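Long-range contacts in alpha-1,2-mannosidase (Bacteroides thetaiotaomicron, PDB 2WVY), which probably hydrolyses alpha-1,2-linked mannosides as a calcium-dependent, exo-acting enzyme of glycoside hydrolase family 92: residues 5-10 / 266-271; 37-42 / 66-71; 83-88 / 144-149. All blocks are in the same frame, centred on the assembly; numbering follows the deposited sequence.

Contact 1. Residues 5-10 / 266-271; sequences VEFVDY and QWNNYL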
loop_
_atom_site.group_PDB
_atom_site.type_symbol
_atom_site.label_atom_id
_atom_site.label_comp_id
_atom_site.label_asym_id
_atom_site.label_seq_id
_atom_site.Cartn_x
_atom_site.Cartn_y
_atom_site.Cartn_z
ATOM N N VAL A 5 32.531 -11.434 -30.902
ATOM C CA VAL A 5 31.769 -10.477 -30.117
ATOM C C VAL A 5 32.642 -9.947 -28.976
ATOM O O VAL A 5 33.000 -10.697 -28.082
ATOM C CB VAL A 5 30.479 -11.102 -29.557
ATOM C CG1 VAL A 5 29.624 -10.023 -28.872
ATOM C CG2 VAL A 5 29.673 -11.731 -30.683
ATOM N N GLU A 6 33.002 -8.667 -29.024
ATOM C CA GLU A 6 33.925 -8.084 -28.037
ATOM C C GLU A 6 33.165 -7.464 -26.864
ATOM O O GLU A 6 31.978 -7.226 -26.972
ATOM C CB GLU A 6 34.816 -7.026 -28.698
ATOM C CG GLU A 6 35.701 -7.550 -29.836
ATOM C CD GLU A 6 37.077 -8.062 -29.358
ATOM O OE1 GLU A 6 37.259 -8.304 -28.131
ATOM O OE2 GLU A 6 37.983 -8.219 -30.223
ATOM N N PHE A 7 33.845 -7.226 -25.748
ATOM C CA PHE A 7 33.210 -6.659 -24.556
ATOM C C PHE A 7 32.401 -5.394 -24.852
ATOM O O PHE A 7 31.276 -5.243 -24.388
ATOM C CB PHE A 7 34.251 -6.337 -23.475
ATOM C CG PHE A 7 35.150 -7.486 -23.143
ATOM C CD1 PHE A 7 34.697 -8.527 -22.350
ATOM C CD2 PHE A 7 36.453 -7.539 -23.645
ATOM C CE1 PHE A 7 35.528 -9.593 -22.047
ATOM C CE2 PHE A 7 37.280 -8.604 -23.347
ATOM C CZ PHE A 7 36.811 -9.633 -22.541
ATOM N N VAL A 8 32.976 -4.479 -25.616
ATOM C CA VAL A 8 32.284 -3.228 -25.873
ATOM C C VAL A 8 30.993 -3.480 -26.655
ATOM O O VAL A 8 30.037 -2.718 -26.538
ATOM C CB VAL A 8 33.205 -2.149 -26.534
ATOM C CG1 VAL A 8 33.423 -2.428 -28.016
ATOM C CG2 VAL A 8 32.626 -0.786 -26.324
ATOM N N ASP A 9 30.948 -4.574 -27.413
ATOM C CA ASP A 9 29.753 -4.908 -28.199
ATOM C C ASP A 9 28.541 -5.198 -27.307
ATOM O O ASP A 9 27.403 -5.173 -27.778
ATOM C CB ASP A 9 30.017 -6.123 -29.093
ATOM C CG ASP A 9 31.043 -5.843 -30.156
ATOM O OD1 ASP A 9 31.120 -4.685 -30.622
ATOM O OD2 ASP A 9 31.777 -6.786 -30.521
ATOM N N TYR A 10 28.791 -5.506 -26.033
ATOM C CA TYR A 10 27.700 -5.799 -25.108
ATOM C C TYR A 10 27.116 -4.531 -24.464
ATOM O O TYR A 10 26.083 -4.587 -23.808
ATOM C CB TYR A 10 28.159 -6.778 -24.013
ATOM C CG TYR A 10 28.435 -8.185 -24.507
ATOM C CD1 TYR A 10 27.415 -8.980 -25.009
ATOM C CD2 TYR A 10 29.712 -8.717 -24.466
ATOM C CE1 TYR A 10 27.658 -10.260 -25.464
ATOM C CE2 TYR A 10 29.972 -9.996 -24.917
ATOM C CZ TYR A 10 28.942 -10.764 -25.409
ATOM O OH TYR A 10 29.202 -12.037 -25.857
ATOM N N GLN A 266 40.044 1.292 -26.615
ATOM C CA GLN A 266 40.163 1.689 -25.217
ATOM C C GLN A 266 39.097 1.006 -24.359
ATOM O O GLN A 266 39.397 0.488 -23.294
ATOM C CB GLN A 266 40.100 3.211 -25.062
ATOM C CG GLN A 266 41.302 3.915 -25.679
ATOM C CD GLN A 266 42.592 3.565 -24.952
ATOM O OE1 GLN A 266 42.713 3.801 -23.753
ATOM N NE2 GLN A 266 43.553 2.982 -25.673
ATOM N N TRP A 267 37.851 1.008 -24.824
ATOM C CA TRP A 267 36.789 0.343 -24.067
ATOM C C TRP A 267 37.058 -1.148 -23.910
ATOM O O TRP A 267 36.880 -1.674 -22.827
ATOM C CB TRP A 267 35.398 0.617 -24.654
ATOM C CG TRP A 267 34.912 1.978 -24.269
ATOM C CD1 TRP A 267 34.858 3.087 -25.066
ATOM C CD2 TRP A 267 34.483 2.401 -22.966
ATOM N NE1 TRP A 267 34.383 4.155 -24.347
ATOM C CE2 TRP A 267 34.147 3.761 -23.059
ATOM C CE3 TRP A 267 34.335 1.748 -21.732
ATOM C CZ2 TRP A 267 33.678 4.490 -21.974
ATOM C CZ3 TRP A 267 33.853 2.473 -20.647
ATOM C CH2 TRP A 267 33.546 3.832 -20.776
ATOM N N ASN A 268 37.508 -1.829 -24.965
ATOM C CA ASN A 268 37.798 -3.261 -24.820
ATOM C C ASN A 268 38.912 -3.523 -23.813
ATOM O O ASN A 268 38.818 -4.462 -23.012
ATOM C CB ASN A 268 38.108 -3.942 -26.167
ATOM C CG ASN A 268 36.868 -4.127 -27.021
ATOM O OD1 ASN A 268 35.781 -4.410 -26.503
ATOM N ND2 ASN A 268 37.015 -3.964 -28.334
ATOM N N ASN A 269 39.961 -2.693 -23.849
ATOM C CA ASN A 269 41.059 -2.821 -22.899
ATOM C C ASN A 269 40.562 -2.716 -21.446
ATOM O O ASN A 269 40.828 -3.594 -20.636
ATOM C CB ASN A 269 42.167 -1.792 -23.178
ATOM C CG ASN A 269 42.971 -2.100 -24.459
ATOM O OD1 ASN A 269 42.701 -3.078 -25.177
ATOM N ND2 ASN A 269 43.968 -1.259 -24.746
ATOM N N TYR A 270 39.822 -1.658 -21.125
ATOM C CA TYR A 270 39.373 -1.430 -19.746
ATOM C C TYR A 270 38.242 -2.360 -19.313
ATOM O O TYR A 270 38.276 -2.907 -18.218
ATOM C CB TYR A 270 38.977 0.045 -19.523
ATOM C CG TYR A 270 40.192 0.956 -19.472
ATOM C CD1 TYR A 270 40.995 0.998 -18.354
ATOM C CD2 TYR A 270 40.553 1.732 -20.574
ATOM C CE1 TYR A 270 42.120 1.808 -18.315
ATOM C CE2 TYR A 270 41.670 2.544 -20.545
ATOM C CZ TYR A 270 42.441 2.574 -19.404
ATOM O OH TYR A 270 43.547 3.374 -19.366
ATOM N N LEU A 271 37.238 -2.534 -20.164
ATOM C CA LEU A 271 36.164 -3.479 -19.853
ATOM C C LEU A 271 36.715 -4.894 -19.687
ATOM O O LEU A 271 36.306 -5.631 -18.775
ATOM C CB LEU A 271 35.089 -3.466 -20.945
ATOM C CG LEU A 271 34.362 -2.142 -21.187
ATOM C CD1 LEU A 271 33.574 -2.208 -22.499
ATOM C CD2 LEU A 271 33.430 -1.748 -19.992
#
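Val8 and Asn268 join the N-terminal segment to helix 256-271: a turn at residues 6-10 docks against the last turns of the helix. Residues 266-271 lie within the family 92 catalytic-domain range. Asn268 makes the polar link. Its CG stands anti to the carbonyl carbon (chi1 -73°), which carries the amide across to residues 6-8. OD1 accepts the Val8 N-H at 2.9 Å, with the donor nearly in line with the carbonyl bond (166°). The same amide stacks against the Glu6 carboxylate, with the planes 30° apart. Glu6 CB lies 3.5 Å from Asn268 OD1.

Val8 is buried and straddles the amide and the neighbouring tryptophan. CG1 lies 3.4 Å from Asn268 OD1, while CG2 sits 3.5 Å from Trp267 CB. The indole leads away, and its NE1 bonds to Ala33 O. Leu271 supplies the apolar floor with two atoms. Its CD1 reaches Val8 CA at 3.8 Å. The Phe7 ring goes on to meet Tyr288 of helix 281-294. Near the helix end, Phe7 CB packs on Leu271 CB at 3.9 Å.

Contact 2. Residues 37-42 / 66-71; sequences GMNFWS and QTHQPS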
loop_
_atom_site.group_PDB
_atom_site.type_symbol
_atom_site.label_atom_id
_atom_site.label_comp_id
_atom_site.label_asym_id
_atom_site.label_seq_id
_atom_site.Cartn_x
_atom_site.Cartn_y
_atom_site.Cartn_z
ATOM N N GLY A 37 36.945 10.111 -19.366
ATOM C CA GLY A 37 37.318 11.223 -20.262
ATOM C C GLY A 37 36.914 12.602 -19.755
ATOM O O GLY A 37 35.833 12.771 -19.174
ATOM N N MET A 38 37.767 13.598 -19.998
ATOM C CA MET A 38 37.490 14.953 -19.549
ATOM C C MET A 38 36.198 15.519 -20.144
ATOM O O MET A 38 35.464 16.244 -19.473
ATOM C CB MET A 38 38.650 15.902 -19.871
ATOM C CG MET A 38 38.400 17.345 -19.342
ATOM S SD MET A 38 39.838 18.427 -19.517
ATOM C CE MET A 38 39.565 19.081 -21.148
ATOM N N ASN A 39 35.946 15.223 -21.411
ATOM C CA ASN A 39 34.739 15.701 -22.067
ATOM C C ASN A 39 33.937 14.491 -22.587
ATOM O O ASN A 39 34.499 13.609 -23.263
ATOM C CB ASN A 39 35.083 16.647 -23.240
ATOM C CG ASN A 39 35.832 17.930 -22.809
ATOM O OD1 ASN A 39 36.756 18.396 -23.502
ATOM N ND2 ASN A 39 35.424 18.513 -21.706
ATOM N N PHE A 40 32.645 14.446 -22.266
ATOM C CA PHE A 40 31.714 13.481 -22.875
ATOM C C PHE A 40 30.891 14.129 -23.999
ATOM O O PHE A 40 30.706 15.342 -24.035
ATOM C CB PHE A 40 30.741 12.895 -21.841
ATOM C CG PHE A 40 31.401 12.096 -20.752
ATOM C CD1 PHE A 40 32.703 11.617 -20.901
ATOM C CD2 PHE A 40 30.718 11.802 -19.585
ATOM C CE1 PHE A 40 33.307 10.883 -19.895
ATOM C CE2 PHE A 40 31.320 11.062 -18.583
ATOM C CZ PHE A 40 32.610 10.607 -18.739
ATOM N N TRP A 41 30.357 13.302 -24.888
ATOM C CA TRP A 41 29.443 13.781 -25.927
ATOM C C TRP A 41 28.118 13.005 -25.890
ATOM O O TRP A 41 28.089 11.816 -25.553
ATOM C CB TRP A 41 30.119 13.699 -27.302
ATOM C CG TRP A 41 31.206 14.725 -27.440
ATOM C CD1 TRP A 41 32.485 14.647 -26.950
ATOM C CD2 TRP A 41 31.092 16.018 -28.057
ATOM N NE1 TRP A 41 33.173 15.814 -27.244
ATOM C CE2 TRP A 41 32.334 16.663 -27.922
ATOM C CE3 TRP A 41 30.060 16.684 -28.717
ATOM C CZ2 TRP A 41 32.564 17.947 -28.424
ATOM C CZ3 TRP A 41 30.297 17.962 -29.215
ATOM C CH2 TRP A 41 31.534 18.571 -29.065
ATOM N N SER A 42 27.018 13.676 -26.221
ATOM C CA SER A 42 25.711 13.016 -26.224
ATOM C C SER A 42 24.725 13.740 -27.131
ATOM O O SER A 42 24.757 14.964 -27.231
ATOM C CB SER A 42 25.146 12.968 -24.797
ATOM O OG SER A 42 23.840 12.406 -24.780
ATOM N N GLN A 66 28.750 18.629 -26.032
ATOM C CA GLN A 66 29.905 18.296 -25.224
ATOM C C GLN A 66 29.389 18.533 -23.835
ATOM O O GLN A 66 28.947 19.641 -23.549
ATOM C CB GLN A 66 31.065 19.254 -25.472
ATOM C CG GLN A 66 32.243 18.998 -24.528
ATOM C CD GLN A 66 33.285 20.108 -24.533
ATOM O OE1 GLN A 66 33.094 21.159 -23.916
ATOM N NE2 GLN A 66 34.403 19.866 -25.202
ATOM N N THR A 67 29.421 17.509 -22.980
ATOM C CA THR A 67 28.780 17.588 -21.673
ATOM C C THR A 67 29.678 17.094 -20.524
ATOM O O THR A 67 30.609 16.311 -20.742
ATOM C CB THR A 67 27.437 16.812 -21.679
ATOM O OG1 THR A 67 26.792 16.981 -20.416
ATOM C CG2 THR A 67 27.655 15.301 -21.937
ATOM N N HIS A 68 29.416 17.565 -19.304
ATOM C CA HIS A 68 30.127 17.044 -18.136
ATOM C C HIS A 68 29.154 16.545 -17.063
ATOM O O HIS A 68 29.563 16.181 -15.954
ATOM C CB HIS A 68 31.063 18.119 -17.573
ATOM C CG HIS A 68 31.948 18.725 -18.614
ATOM N ND1 HIS A 68 33.078 18.088 -19.090
ATOM C CD2 HIS A 68 31.824 19.863 -19.333
ATOM C CE1 HIS A 68 33.630 18.824 -20.034
ATOM N NE2 HIS A 68 32.890 19.912 -20.196
ATOM N N GLN A 69 27.868 16.530 -17.405
ATOM C CA GLN A 69 26.815 16.348 -16.409
ATOM C C GLN A 69 26.841 14.989 -15.714
ATOM O O GLN A 69 26.691 13.966 -16.365
ATOM C CB GLN A 69 25.444 16.555 -17.055
ATOM C CG GLN A 69 24.297 16.170 -16.164
ATOM C CD GLN A 69 22.963 16.550 -16.769
ATOM O OE1 GLN A 69 22.728 17.724 -17.097
ATOM N NE2 GLN A 69 22.084 15.559 -16.943
ATOM N N PRO A 70 26.994 14.977 -14.385
ATOM C CA PRO A 70 26.960 13.695 -13.680
ATOM C C PRO A 70 25.540 13.210 -13.310
ATOM O O PRO A 70 25.325 12.007 -13.140
ATOM C CB PRO A 70 27.808 13.951 -12.441
ATOM C CG PRO A 70 27.581 15.438 -12.146
ATOM C CD PRO A 70 27.344 16.105 -13.499
ATOM N N SER A 71 24.584 14.128 -13.194
ATOM C CA SER A 71 23.179 13.750 -13.007
ATOM C C SER A 71 22.269 14.906 -13.372
ATOM O O SER A 71 22.729 16.044 -13.478
ATOM C CB SER A 71 22.903 13.301 -11.574
ATOM O OG SER A 71 23.053 14.377 -10.679
HETATM O O HOH W 1 35.345 17.786 -26.867
#
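The Trp41 indole lies with one face against Gln66. CA of Gln66 stands 3.7 Å above the indole plane, over its centre. CB of Gln66 makes a CH-pi contact, 3.7 Å from the centroid of the six-membered ring of Trp41. At the indole edge, in plane, a water accepts from Trp41 NE1 at 3.0 Å and also from Gln66 NE2. The indole touches Ile82 of strand 80-86 and Leu124 and Ala126 of strand 121-126 as well.

Gln66 extends past the ring, with CG anti to the backbone N (chi1 174°). Its amide stacks on that of Asn39, the planes 24° apart. Ser235 OG bonds to both Gln66 NE2 and Asn39 OD1, which ties the two amides together. The His68 ring has Met38 O at its edge, in plane, where ND1 gives a weak bond of 3.0 Å. The ring also stacks on Tyr77.

Backbone bonds run both ways between Phe40 and Thr67: Thr67 N to Phe40 O is 2.7 Å, and Phe40 N to Thr67 O is 3.2 Å. From His68 onward, residues 68-71 leave the ladder. Thr67 OG1 accepts from Gln69 N at 3.2 Å and also bonds to Asp76 OD2. This is a short antiparallel beta ladder of the family 92 N-terminal domain, ended by an ST turn.

Contact 3. Residues 83-88 / 144-149; sequences MPLAGE and YVVVDA
Met83 pairs with Val146 and Leu85 with Tyr144 in an antiparallel strand contact, buried in the N-terminal domain and far from the centre of the chain. Strands 80-86 and 143-148 are neighbours here. Both pairs are hydrogen-bonded. Met83 N gives to Val146 O at 2.8 Å, and Val146 N returns a bond of 2.8 Å to Met83 O. Leu85 N reaches Tyr144 O at 2.8 Å from above the carbonyl plane, 43° out of it. The return bond, Tyr144 N to Leu85 O, is 3.0 Å.

Pro84 faces Val145 between these pairs. This is a non-hydrogen-bonded position, so the missing N-H of Pro84 takes no bond from this pairing. Pro84 CA makes a CA-H...O contact with Tyr144 O at 3.3 Å.

The domain is a beta sandwich, as is usual for family 92, and the sheet continues on both sides of this pair: strand 80-86 also pairs with 60-67, and strand 143-148 with 216-221. Val145 packs on Phe188 and Phe221, on the same face as Pro84. On the other face Leu85 CD1 meets Val146 CG2 at 3.9 Å. Met83 shares that face, but its chain bends at CG (chi2 55°), and its side chain touches Met61 and Phe64.

Tyr144 has CG anti to its carbonyl carbon (chi1 -62°), which brings the ring alongside the end of the first strand. Gly87 has backbone angles that call for glycine, and it bonds through its backbone to Asp142. Gly87 O lies in the plane of the Tyr144 ring at its edge, 3.3 Å from Tyr144 CE2.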
loop_
_atom_site.group_PDB
_atom_site.type_symbol
_atom_site.label_atom_id
_atom_site.label_comp_id
_atom_site.label_asym_id
_atom_site.label_seq_id
_atom_site.Cartn_x
_atom_site.Cartn_y
_atom_site.Cartn_z
ATOM N N MET A 83 25.075 20.999 -34.203
ATOM C CA MET A 83 23.910 20.384 -34.815
ATOM C C MET A 83 23.933 20.568 -36.328
ATOM O O MET A 83 23.783 21.684 -36.815
ATOM C CB MET A 83 22.642 21.001 -34.244
ATOM C CG MET A 83 21.374 20.319 -34.687
ATOM S SD MET A 83 21.405 18.535 -34.330
ATOM C CE MET A 83 19.716 18.142 -34.769
ATOM N N PRO A 84 24.144 19.480 -37.082
ATOM C CA PRO A 84 24.027 19.586 -38.534
ATOM C C PRO A 84 22.565 19.686 -38.906
ATOM O O PRO A 84 21.743 19.051 -38.269
ATOM C CB PRO A 84 24.594 18.260 -39.059
ATOM C CG PRO A 84 25.175 17.548 -37.894
ATOM C CD PRO A 84 24.628 18.163 -36.634
ATOM N N LEU A 85 22.237 20.474 -39.923
ATOM C CA LEU A 85 20.847 20.615 -40.335
ATOM C C LEU A 85 20.742 20.540 -41.843
ATOM O O LEU A 85 21.647 20.973 -42.560
ATOM C CB LEU A 85 20.260 21.965 -39.881
ATOM C CG LEU A 85 20.092 22.247 -38.385
ATOM C CD1 LEU A 85 19.620 23.687 -38.149
ATOM C CD2 LEU A 85 19.132 21.251 -37.749
ATOM N N ALA A 86 19.609 20.029 -42.310
ATOM C CA ALA A 86 19.306 19.966 -43.730
ATOM C C ALA A 86 18.035 20.750 -43.971
ATOM O O ALA A 86 17.069 20.608 -43.215
ATOM C CB ALA A 86 19.109 18.523 -44.153
ATOM N N GLY A 87 18.033 21.577 -45.015
ATOM C CA GLY A 87 16.863 22.380 -45.353
ATOM C C GLY A 87 16.840 23.714 -44.627
ATOM O O GLY A 87 17.706 24.553 -44.830
ATOM N N GLU A 88 15.856 23.896 -43.757
ATOM C CA GLU A 88 15.673 25.162 -43.068
ATOM C C GLU A 88 16.656 25.393 -41.910
ATOM O O GLU A 88 16.892 24.520 -41.075
ATOM C CB GLU A 88 14.227 25.276 -42.582
ATOM C CG GLU A 88 13.225 25.479 -43.715
ATOM N N TYR A 144 23.736 22.889 -43.431
ATOM C CA TYR A 144 24.222 23.732 -42.349
ATOM C C TYR A 144 24.828 22.951 -41.203
ATOM O O TYR A 144 24.514 21.775 -40.998
ATOM C CB TYR A 144 23.076 24.534 -41.749
ATOM C CG TYR A 144 22.404 25.489 -42.694
ATOM C CD1 TYR A 144 22.946 26.738 -42.951
ATOM C CD2 TYR A 144 21.198 25.160 -43.300
ATOM C CE1 TYR A 144 22.318 27.622 -43.819
ATOM C CE2 TYR A 144 20.562 26.037 -44.160
ATOM C CZ TYR A 144 21.126 27.258 -44.413
ATOM O OH TYR A 144 20.490 28.128 -45.255
ATOM N N VAL A 145 25.679 23.629 -40.438
ATOM C CA VAL A 145 25.992 23.196 -39.086
ATOM C C VAL A 145 25.780 24.385 -38.164
ATOM O O VAL A 145 26.285 25.473 -38.419
ATOM C CB VAL A 145 27.444 22.698 -38.914
ATOM C CG1 VAL A 145 27.714 22.415 -37.449
ATOM C CG2 VAL A 145 27.712 21.432 -39.747
ATOM N N VAL A 146 25.032 24.176 -37.089
ATOM C CA VAL A 146 24.856 25.213 -36.098
ATOM C C VAL A 146 25.659 24.900 -34.846
ATOM O O VAL A 146 25.667 23.751 -34.357
ATOM C CB VAL A 146 23.389 25.373 -35.697
ATOM C CG1 VAL A 146 23.286 26.314 -34.520
ATOM C CG2 VAL A 146 22.569 25.896 -36.868
ATOM N N VAL A 147 26.351 25.918 -34.340
ATOM C CA VAL A 147 27.108 25.792 -33.108
ATOM C C VAL A 147 26.374 26.620 -32.063
ATOM O O VAL A 147 26.106 27.809 -32.265
ATOM C CB VAL A 147 28.585 26.259 -33.262
ATOM C CG1 VAL A 147 29.318 26.208 -31.919
ATOM C CG2 VAL A 147 29.342 25.386 -34.300
ATOM N N ASP A 148 26.019 25.963 -30.962
ATOM C CA ASP A 148 25.277 26.585 -29.885
ATOM C C ASP A 148 26.241 26.651 -28.700
ATOM O O ASP A 148 26.652 25.619 -28.187
ATOM C CB ASP A 148 24.047 25.707 -29.563
ATOM C CG ASP A 148 23.159 26.298 -28.481
ATOM O OD1 ASP A 148 23.710 26.897 -27.521
ATOM O OD2 ASP A 148 21.908 26.167 -28.592
ATOM N N ALA A 149 26.625 27.852 -28.283
ATOM C CA ALA A 149 27.562 27.972 -27.163
ATOM C C ALA A 149 26.880 28.241 -25.804
ATOM O O ALA A 149 27.548 28.607 -24.858
ATOM C CB ALA A 149 28.618 29.052 -27.455
#

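Contacts 2 and 3 are buried and belong to one system of strands in the N-terminal domain. Strand 60-67 of contact 2 lies next to strand 80-86 of contact 3, and the centres of the two contacts are about 21 Å apart. Contact 1 is only partly buried. It uses no strand, yet its two segments enclose both others along the chain. Its backbone link is a single bond to a side-chain amide, with apolar packing beside it. Contact 3 relies on regular ladder bonds, with aliphatic side chains and one tyrosine ring beside them. Contact 2 has the shorter ladder and more polar chemistry: amides, an imidazole and a water. It is the closest to the centre of the chain, where His68 touches Asp328 of strand 326-330.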